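Local atomic coordinates of oxidoreductase (Methanosarcina mazei, PDB entry 3KA7), a protein that binds flavin-adenine dinucleotide and probably works as an oxidoreductase of the flavin-containing amine oxidase family. Residues V4-G9 with V244-G249. Numbering follows the deposited sequence.
Sequences VVIGAG and VISNLG. With FAD (flavin-adenine dinucleotide), chain B.
Ile6 meets segment 244-249 through both branches: at chi1 -54°, CG1 beside the backbone N carries CD1 to 3.7 Å from Val244 CG1, while CG2, anti to that N, packs at 3.6 Å against Leu248 CD1 just past the strand. On the same face Val4 CG2 touches Val244 CG2; Val5 and Ile245 pair on the other. The parallel backbones are joined by hydrogen bonds from Ile245 N to Val4 O (2.9 Å), Ile6 N to Ile245 O (2.8 Å) and Asn247 N to Ile6 O (2.9 Å). These are adjacent inner strands of a Rossmann-type sheet, 2-6 at its centre; Gly7 and Gly9 fit its GxGxxG turn. A CB on Gly7 would clash with FAD O4B, one on Gly9 with O3P. Leu248 CD2 packs on the adenine near C8A, and the Asn247 amide lies beside both Gly9 and the pyrophosphate, its CG 3.6 Å from FAD O1P. An alanine at Asn247 would probably leave Gly9 and the phosphate without the polar group that lies against both. Behind the second strand, Thr253 hydrogen-bonds Ser246 OG, which weakly accepts Leu248 N; past the first, Ala8 N donates a hydrogen bond to Glu30, itself hydrogen-bonded to FAD.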
loop_
_atom_site.group_PDB
_atom_site.type_symbol
_atom_site.label_atom_id
_atom_site.label_comp_id
_atom_site.label_asym_id
_atom_site.label_seq_id
_atom_site.Cartn_x
_atom_site.Cartn_y
_atom_site.Cartn_z
ATOM N N VAL A 4 -2.576 -11.844 21.740
ATOM C CA VAL A 4 -1.226 -11.657 21.253
ATOM C C VAL A 4 -1.300 -11.297 19.776
ATOM O O VAL A 4 -2.171 -11.797 19.047
ATOM C CB VAL A 4 -0.348 -12.913 21.459
ATOM C CG1 VAL A 4 -0.202 -13.216 22.971
ATOM C CG2 VAL A 4 -0.931 -14.094 20.727
ATOM N N VAL A 5 -0.399 -10.420 19.362
ATOM C CA VAL A 5 -0.306 -10.003 17.971
ATOM C C VAL A 5 1.049 -10.440 17.465
ATOM O O VAL A 5 2.079 -10.174 18.100
ATOM C CB VAL A 5 -0.428 -8.474 17.846
ATOM C CG1 VAL A 5 -0.279 -8.046 16.388
ATOM C CG2 VAL A 5 -1.776 -8.009 18.402
ATOM N N ILE A 6 1.060 -11.124 16.322
ATOM C CA ILE A 6 2.316 -11.577 15.729
ATOM C C ILE A 6 2.725 -10.577 14.654
ATOM O O ILE A 6 2.073 -10.493 13.627
ATOM C CB ILE A 6 2.161 -12.976 15.099
ATOM C CG1 ILE A 6 1.585 -13.969 16.126
ATOM C CG2 ILE A 6 3.509 -13.461 14.563
ATOM C CD1 ILE A 6 1.189 -15.307 15.534
ATOM N N GLY A 7 3.784 -9.807 14.908
ATOM C CA GLY A 7 4.296 -8.828 13.946
ATOM C C GLY A 7 3.788 -7.430 14.251
ATOM O O GLY A 7 2.574 -7.233 14.435
ATOM N N ALA A 8 4.710 -6.475 14.300
ATOM C CA ALA A 8 4.387 -5.076 14.561
ATOM C C ALA A 8 4.317 -4.259 13.283
ATOM O O ALA A 8 4.786 -3.134 13.250
ATOM C CB ALA A 8 5.393 -4.455 15.540
ATOM N N GLY A 9 3.719 -4.820 12.235
ATOM C CA GLY A 9 3.430 -4.031 11.049
ATOM C C GLY A 9 2.256 -3.119 11.344
ATOM O O GLY A 9 1.669 -3.180 12.416
ATOM N N VAL A 244 -5.436 -14.701 18.933
ATOM C CA VAL A 244 -4.169 -14.494 18.243
ATOM C C VAL A 244 -4.435 -13.716 16.959
ATOM O O VAL A 244 -5.201 -14.160 16.103
ATOM C CB VAL A 244 -3.458 -15.840 17.909
ATOM C CG1 VAL A 244 -2.206 -15.579 17.101
ATOM C CG2 VAL A 244 -3.111 -16.609 19.192
ATOM N N ILE A 245 -3.830 -12.542 16.847
ATOM C CA ILE A 245 -3.918 -11.760 15.621
ATOM C C ILE A 245 -2.585 -11.875 14.871
ATOM O O ILE A 245 -1.538 -11.450 15.368
ATOM C CB ILE A 245 -4.199 -10.278 15.908
ATOM C CG1 ILE A 245 -5.485 -10.102 16.740
ATOM C CG2 ILE A 245 -4.197 -9.458 14.597
ATOM C CD1 ILE A 245 -6.732 -10.754 16.163
ATOM N N SER A 246 -2.615 -12.454 13.677
ATOM C CA SER A 246 -1.371 -12.604 12.926
ATOM C C SER A 246 -1.276 -11.536 11.859
ATOM O O SER A 246 -2.152 -11.449 11.006
ATOM C CB SER A 246 -1.263 -13.980 12.275
ATOM O OG SER A 246 -0.109 -13.992 11.435
ATOM N N ASN A 247 -0.213 -10.737 11.900
ATOM C CA ASN A 247 0.018 -9.682 10.913
ATOM C C ASN A 247 0.999 -10.142 9.820
ATOM O O ASN A 247 1.646 -9.317 9.152
ATOM C CB ASN A 247 0.567 -8.457 11.635
ATOM C CG ASN A 247 0.532 -7.197 10.796
ATOM O OD1 ASN A 247 -0.230 -7.048 9.817
ATOM N ND2 ASN A 247 1.335 -6.254 11.203
ATOM N N LEU A 248 1.093 -11.459 9.625
ATOM C CA LEU A 248 2.112 -12.024 8.720
ATOM C C LEU A 248 1.585 -12.401 7.331
ATOM O O LEU A 248 2.372 -12.776 6.445
ATOM C CB LEU A 248 2.760 -13.259 9.375
ATOM C CG LEU A 248 3.399 -13.052 10.753
ATOM C CD1 LEU A 248 4.139 -14.336 11.109
ATOM C CD2 LEU A 248 4.374 -11.862 10.795
ATOM N N GLY A 249 0.272 -12.292 7.142
ATOM C CA GLY A 249 -0.406 -12.785 5.928
ATOM C C GLY A 249 -0.727 -14.268 6.039
ATOM O O GLY A 249 -0.107 -14.983 6.824
HETATM P PA FAD B . 3.957 -5.714 7.463
HETATM O O1A FAD B . 4.044 -6.850 6.477
HETATM O O2A FAD B . 4.569 -4.401 7.036
HETATM O O5B FAD B . 4.626 -6.169 8.849
HETATM C C5B FAD B . 4.709 -7.550 9.175
HETATM C C4B FAD B . 5.622 -7.594 10.404
HETATM O O4B FAD B . 5.730 -8.906 10.919
HETATM C C3B FAD B . 7.036 -7.124 10.050
HETATM O O3B FAD B . 7.430 -6.060 10.902
HETATM C C2B FAD B . 7.898 -8.369 10.268
HETATM O O2B FAD B . 9.205 -8.068 10.721
HETATM C C1B FAD B . 7.084 -9.154 11.289
HETATM N N9A FAD B . 7.285 -10.609 11.262
HETATM C C8A FAD B . 7.385 -11.461 10.180
HETATM N N7A FAD B . 7.499 -12.735 10.655
HETATM C C5A FAD B . 7.470 -12.679 12.015
HETATM C C6A FAD B . 7.570 -13.650 13.000
HETATM N N6A FAD B . 7.599 -14.937 12.670
HETATM N N1A FAD B . 7.507 -13.270 14.326
HETATM C C2A FAD B . 7.360 -11.945 14.683
HETATM N N3A FAD B . 7.267 -10.979 13.703
HETATM C C4A FAD B . 7.329 -11.357 12.400
HETATM N N1 FAD B . 0.947 1.864 1.264
HETATM C C2 FAD B . 0.296 3.084 1.333
HETATM O O2 FAD B . -0.785 3.172 1.930
HETATM N N3 FAD B . 0.855 4.188 0.706
HETATM C C4 FAD B . 2.049 4.081 0.015
HETATM O O4 FAD B . 2.551 5.057 -0.543
HETATM C C4X FAD B . 2.699 2.858 -0.060
HETATM N N5 FAD B . 3.887 2.740 -0.768
HETATM C C5X FAD B . 4.530 1.514 -0.820
HETATM C C6 FAD B . 5.733 1.383 -1.513
HETATM C C7 FAD B . 6.392 0.160 -1.550
HETATM C C7M FAD B . 7.689 0.047 -2.311
HETATM C C8 FAD B . 5.833 -0.929 -0.894
HETATM C C8M FAD B . 6.509 -2.270 -0.917
HETATM C C9 FAD B . 4.627 -0.807 -0.210
HETATM C C9A FAD B . 3.974 0.421 -0.165
HETATM N N10 FAD B . 2.771 0.547 0.518
HETATM C C10 FAD B . 2.138 1.758 0.578
HETATM C "C1'" FAD B . 2.106 -0.632 1.147
HETATM C "C2'" FAD B . 2.404 -0.623 2.651
HETATM O "O2'" FAD B . 3.791 -0.368 2.859
HETATM C "C3'" FAD B . 2.010 -1.973 3.244
HETATM O "O3'" FAD B . 0.719 -2.334 2.766
HETATM C "C4'" FAD B . 1.971 -2.035 4.768
HETATM O "O4'" FAD B . 3.135 -1.489 5.355
HETATM C "C5'" FAD B . 1.896 -3.511 5.144
HETATM O "O5'" FAD B . 1.557 -3.579 6.507
HETATM P P FAD B . 1.150 -4.967 7.161
HETATM O O1P FAD B . 0.087 -4.720 8.203
HETATM O O2P FAD B . 0.794 -6.009 6.119
HETATM O O3P FAD B . 2.443 -5.487 7.966
#